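Protein (tenascin) (Gallus gallus, PDB 1QR4) is an extracellular matrix protein, represented here by two fibronectin type III modules that probably bind heparin and contribute to adhesion. Local coordinates at residues A32-D35 / R36-L39; G64-G68 / T69-I73. All blocks are in the same frame, centred on the assembly; numbering follows the deposited sequence.

Interaction 1: A32-D35 / R36-L39; sequences AKFD and RYRL
Phe34 and Tyr37 form an edge-to-face aromatic pair where the loop 32-35 runs into strand 36-39. The edge of Phe34, on its CE2 and CZ side, points at one face of Tyr37, with ring centroids 4.5 Å apart and planes at 71°. With CG lodged between its backbone N and carbonyl carbon (chi1 79°), Phe34 carries its ring forward along the chain, so that the CD2 edge also meets the backbone carbonyl of Arg36 near the ring plane. This aromatic half is the compact one: Tyr37 is buried, and Trp27 makes a second edge-to-face pair with it. Without the ring, as with an alanine at Tyr37, the Phe34 edge would probably lose its aromatic face and a gap would open beside Trp27.

The polar half is looser and faces solvent. The side chains of Asp35 and Arg36 run alongside each other in the same direction, yet Asp35 OD2 stays 3.9 Å from Arg36 NH1, over the face of the guanidinium. No N-H is aimed at the oxygen, and the long salt bridge rests on charge alone. The stronger partner of Arg36 is Glu52, whose carboxylate forms a salt bridge with Arg36 NE, where the extended chain meets the guanidinium.

A classic beta bulge sets Asp35 and Arg36 together opposite Glu78, at the point where strand 36-42 begins to pair with strand 70-78. From there strand 36-42 runs antiparallel between strands 48-53 and 70-78, with Tyr37 bonded through its backbone to Ile53 and Arg38 to Val76.

Interaction 2: G64-G68 / T69-I73; sequences GLDAG and TEYTI
The ring of Tyr71 lies between two aliphatic groups: Leu65 CD2 sits over one face, and on the opposite side of the plane the methyl CG2 of Thr69 comes to 3.9 Å from Tyr71 CE1. At the edge, near the ring plane, the backbone N of Asp66 meets the phenol. This is a tyrosine corner, the motif of Greek-key beta sandwiches such as the fibronectin type III module, in which a tyrosine near the start of a strand reaches back to the backbone of the preceding loop. Asp66 N donates to Tyr71 OH over 2.9 Å with an N-H...O angle of 171°, an almost straight bond that fixes the end of the ring to the loop five residues earlier.

Leu65 supports the ring with more than one branch: its CB packs 3.8 Å from Tyr71 CE1, while CD1 and CD2 reach the same end of the ring. The leucine also leans on Leu23 and Tyr41, which places this side of the ring against the interior of the sandwich.

Between the bonded ends the chain turns through Gly68, whose phi is positive. The loop is also tied to the chain beyond strand 87-92, because Thr93 OG1 bonds both Asp66 O and Thr69 N. Thr69 closes the turn with its own side chain: OG1 lies anti to the carbonyl carbon (chi1 -64°), a setting that turns it back toward the loop and holds CG2 over the tyrosine. There Thr69 OG1 donates to Ala67 O at 3.0 Å, approaching from above the carbonyl plane, 64° out of it.

In the fold
Interactions 1 and 2 belong to the same fibronectin type III module, with centres about 24 Å apart. Each lies where a loop enters a strand, and the two strands, 36-42 and 70-78, are antiparallel neighbours in one sheet. The segments 36-39 and 69-73 touch in the interior, where Leu39 CD1 packs 3.4 Å from Ile73 CG2. Segments 32-35 and 36-39 contribute Lys33 and Arg38 to the putative heparin-binding site; interaction 2 contributes none, but the side chain of Glu70 lies about 4 Å from that of Lys90. Interaction 2 is nearer the middle of the two-module chain, where Gly68 bonds to Val94 on the way to the second module.

Interaction 1: A32-D35 / R36-L39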
loop_
_atom_site.group_PDB
_atom_site.type_symbol
_atom_site.label_atom_id
_atom_site.label_comp_id
_atom_site.label_asym_id
_atom_site.label_seq_id
_atom_site.Cartn_x
_atom_site.Cartn_y
_atom_site.Cartn_z
ATOM N N ALA A 32 -24.211 -24.566 -5.067
ATOM C CA ALA A 32 -24.970 -24.727 -6.300
ATOM C C ALA A 32 -24.110 -24.810 -7.547
ATOM O O ALA A 32 -22.989 -24.311 -7.589
ATOM C CB ALA A 32 -25.986 -23.600 -6.445
ATOM N N LYS A 33 -24.648 -25.455 -8.568
ATOM C CA LYS A 33 -23.945 -25.581 -9.827
ATOM C C LYS A 33 -23.927 -24.194 -10.460
ATOM O O LYS A 33 -24.933 -23.485 -10.402
ATOM C CB LYS A 33 -24.674 -26.599 -10.717
ATOM C CG LYS A 33 -26.173 -26.348 -10.940
ATOM C CD LYS A 33 -26.422 -25.529 -12.203
ATOM C CE LYS A 33 -27.897 -25.231 -12.426
ATOM N NZ LYS A 33 -28.087 -24.344 -13.610
ATOM N N PHE A 34 -22.773 -23.750 -10.956
ATOM C CA PHE A 34 -22.727 -22.437 -11.595
ATOM C C PHE A 34 -21.744 -22.284 -12.734
ATOM O O PHE A 34 -20.947 -23.174 -13.001
ATOM C CB PHE A 34 -22.602 -21.292 -10.579
ATOM C CG PHE A 34 -21.221 -21.080 -10.048
ATOM C CD1 PHE A 34 -20.751 -21.830 -8.979
ATOM C CD2 PHE A 34 -20.406 -20.086 -10.583
ATOM C CE1 PHE A 34 -19.488 -21.592 -8.450
ATOM C CE2 PHE A 34 -19.143 -19.843 -10.059
ATOM C CZ PHE A 34 -18.686 -20.599 -8.992
ATOM N N ASP A 35 -21.835 -21.147 -13.415
ATOM C CA ASP A 35 -21.015 -20.833 -14.583
ATOM C C ASP A 35 -19.638 -20.243 -14.323
ATOM O O ASP A 35 -18.618 -20.755 -14.788
ATOM C CB ASP A 35 -21.778 -19.854 -15.476
ATOM C CG ASP A 35 -22.248 -20.474 -16.769
ATOM O OD1 ASP A 35 -22.310 -21.727 -16.863
ATOM O OD2 ASP A 35 -22.561 -19.687 -17.689
ATOM N N ARG A 36 -19.651 -19.084 -13.680
ATOM C CA ARG A 36 -18.448 -18.355 -13.355
ATOM C C ARG A 36 -18.787 -17.330 -12.291
ATOM O O ARG A 36 -19.890 -17.319 -11.763
ATOM C CB ARG A 36 -17.901 -17.676 -14.606
ATOM C CG ARG A 36 -18.924 -16.881 -15.382
ATOM C CD ARG A 36 -18.359 -16.499 -16.741
ATOM N NE ARG A 36 -19.386 -16.021 -17.665
ATOM C CZ ARG A 36 -19.842 -16.710 -18.711
ATOM N NH1 ARG A 36 -19.363 -17.922 -18.984
ATOM N NH2 ARG A 36 -20.793 -16.188 -19.480
ATOM N N TYR A 37 -17.802 -16.524 -11.925
ATOM C CA TYR A 37 -17.983 -15.490 -10.925
ATOM C C TYR A 37 -17.804 -14.146 -11.600
ATOM O O TYR A 37 -17.137 -14.047 -12.618
ATOM C CB TYR A 37 -16.904 -15.590 -9.850
ATOM C CG TYR A 37 -16.939 -16.807 -8.957
ATOM C CD1 TYR A 37 -17.690 -16.810 -7.787
ATOM C CD2 TYR A 37 -16.114 -17.898 -9.206
ATOM C CE1 TYR A 37 -17.605 -17.872 -6.879
ATOM C CE2 TYR A 37 -16.023 -18.955 -8.304
ATOM C CZ TYR A 37 -16.769 -18.932 -7.143
ATOM O OH TYR A 37 -16.662 -19.965 -6.238
ATOM N N ARG A 38 -18.409 -13.113 -11.036
ATOM C CA ARG A 38 -18.253 -11.777 -11.563
ATOM C C ARG A 38 -17.867 -10.944 -10.362
ATOM O O ARG A 38 -18.530 -10.975 -9.332
ATOM C CB ARG A 38 -19.543 -11.262 -12.176
ATOM C CG ARG A 38 -19.420 -9.860 -12.723
ATOM C CD ARG A 38 -20.771 -9.327 -13.102
ATOM N NE ARG A 38 -20.905 -7.923 -12.738
ATOM C CZ ARG A 38 -21.673 -7.047 -13.381
ATOM N NH1 ARG A 38 -22.387 -7.424 -14.439
ATOM N NH2 ARG A 38 -21.709 -5.782 -12.975
ATOM N N LEU A 39 -16.736 -10.263 -10.471
ATOM C CA LEU A 39 -16.231 -9.435 -9.390
ATOM C C LEU A 39 -16.327 -8.006 -9.829
ATOM O O LEU A 39 -15.851 -7.661 -10.906
ATOM C CB LEU A 39 -14.766 -9.772 -9.124
ATOM C CG LEU A 39 -13.977 -8.925 -8.139
ATOM C CD1 LEU A 39 -14.497 -9.168 -6.767
ATOM C CD2 LEU A 39 -12.508 -9.287 -8.200
#

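Interaction 2: G64-G68 / T69-I73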
loop_
_atom_site.group_PDB
_atom_site.type_symbol
_atom_site.label_atom_id
_atom_site.label_comp_id
_atom_site.label_asym_id
_atom_site.label_seq_id
_atom_site.Cartn_x
_atom_site.Cartn_y
_atom_site.Cartn_z
ATOM N N GLY A 64 -4.120 -3.186 -9.993
ATOM C CA GLY A 64 -4.369 -1.966 -10.744
ATOM C C GLY A 64 -5.149 -0.924 -9.983
ATOM O O GLY A 64 -5.759 -0.034 -10.569
ATOM N N LEU A 65 -5.076 -1.009 -8.663
ATOM C CA LEU A 65 -5.787 -0.092 -7.794
ATOM C C LEU A 65 -4.940 1.137 -7.431
ATOM O O LEU A 65 -3.751 1.189 -7.738
ATOM C CB LEU A 65 -6.214 -0.847 -6.525
ATOM C CG LEU A 65 -6.859 -2.223 -6.729
ATOM C CD1 LEU A 65 -7.266 -2.797 -5.387
ATOM C CD2 LEU A 65 -8.048 -2.116 -7.659
ATOM N N ASP A 66 -5.573 2.139 -6.824
ATOM C CA ASP A 66 -4.875 3.345 -6.400
ATOM C C ASP A 66 -4.478 3.180 -4.930
ATOM O O ASP A 66 -5.001 2.299 -4.248
ATOM C CB ASP A 66 -5.740 4.583 -6.639
ATOM C CG ASP A 66 -6.026 4.819 -8.126
ATOM O OD1 ASP A 66 -5.713 3.932 -8.956
ATOM O OD2 ASP A 66 -6.574 5.891 -8.475
ATOM N N ALA A 67 -3.525 3.983 -4.456
ATOM C CA ALA A 67 -3.037 3.870 -3.084
ATOM C C ALA A 67 -3.887 4.556 -2.018
ATOM O O ALA A 67 -4.481 5.603 -2.262
ATOM C CB ALA A 67 -1.620 4.371 -3.008
ATOM N N GLY A 68 -3.903 3.971 -0.822
ATOM C CA GLY A 68 -4.669 4.520 0.281
ATOM C C GLY A 68 -6.043 4.918 -0.184
ATOM O O GLY A 68 -6.416 6.069 -0.059
ATOM N N THR A 69 -6.760 3.974 -0.783
ATOM C CA THR A 69 -8.104 4.204 -1.307
ATOM C C THR A 69 -8.998 3.059 -0.863
ATOM O O THR A 69 -8.568 1.907 -0.847
ATOM C CB THR A 69 -8.095 4.214 -2.850
ATOM O OG1 THR A 69 -7.302 5.303 -3.320
ATOM C CG2 THR A 69 -9.488 4.370 -3.399
ATOM N N GLU A 70 -10.242 3.358 -0.516
ATOM C CA GLU A 70 -11.139 2.297 -0.107
ATOM C C GLU A 70 -11.996 1.844 -1.276
ATOM O O GLU A 70 -12.378 2.643 -2.110
ATOM C CB GLU A 70 -12.010 2.756 1.054
ATOM C CG GLU A 70 -12.924 1.675 1.599
ATOM C CD GLU A 70 -13.602 2.085 2.887
ATOM O OE1 GLU A 70 -14.200 3.184 2.925
ATOM O OE2 GLU A 70 -13.529 1.307 3.863
ATOM N N TYR A 71 -12.275 0.550 -1.342
ATOM C CA TYR A 71 -13.100 -0.013 -2.406
ATOM C C TYR A 71 -14.244 -0.888 -1.885
ATOM O O TYR A 71 -14.091 -1.646 -0.922
ATOM C CB TYR A 71 -12.261 -0.888 -3.343
ATOM C CG TYR A 71 -11.267 -0.154 -4.191
ATOM C CD1 TYR A 71 -9.961 0.048 -3.749
ATOM C CD2 TYR A 71 -11.610 0.298 -5.455
ATOM C CE1 TYR A 71 -9.023 0.677 -4.543
ATOM C CE2 TYR A 71 -10.674 0.930 -6.258
ATOM C CZ TYR A 71 -9.381 1.114 -5.793
ATOM O OH TYR A 71 -8.448 1.743 -6.581
ATOM N N THR A 72 -15.390 -0.795 -2.539
ATOM C CA THR A 72 -16.510 -1.625 -2.171
ATOM C C THR A 72 -16.360 -2.796 -3.122
ATOM O O THR A 72 -16.423 -2.619 -4.339
ATOM C CB THR A 72 -17.846 -0.914 -2.419
ATOM O OG1 THR A 72 -17.918 0.248 -1.586
ATOM C CG2 THR A 72 -19.014 -1.836 -2.091
ATOM N N ILE A 73 -16.074 -3.973 -2.579
ATOM C CA ILE A 73 -15.906 -5.151 -3.416
ATOM C C ILE A 73 -17.079 -6.098 -3.249
ATOM O O ILE A 73 -17.476 -6.415 -2.131
ATOM C CB ILE A 73 -14.587 -5.917 -3.076
ATOM C CG1 ILE A 73 -13.381 -4.987 -3.232
ATOM C CG2 ILE A 73 -14.393 -7.101 -4.036
ATOM C CD1 ILE A 73 -12.107 -5.485 -2.571
#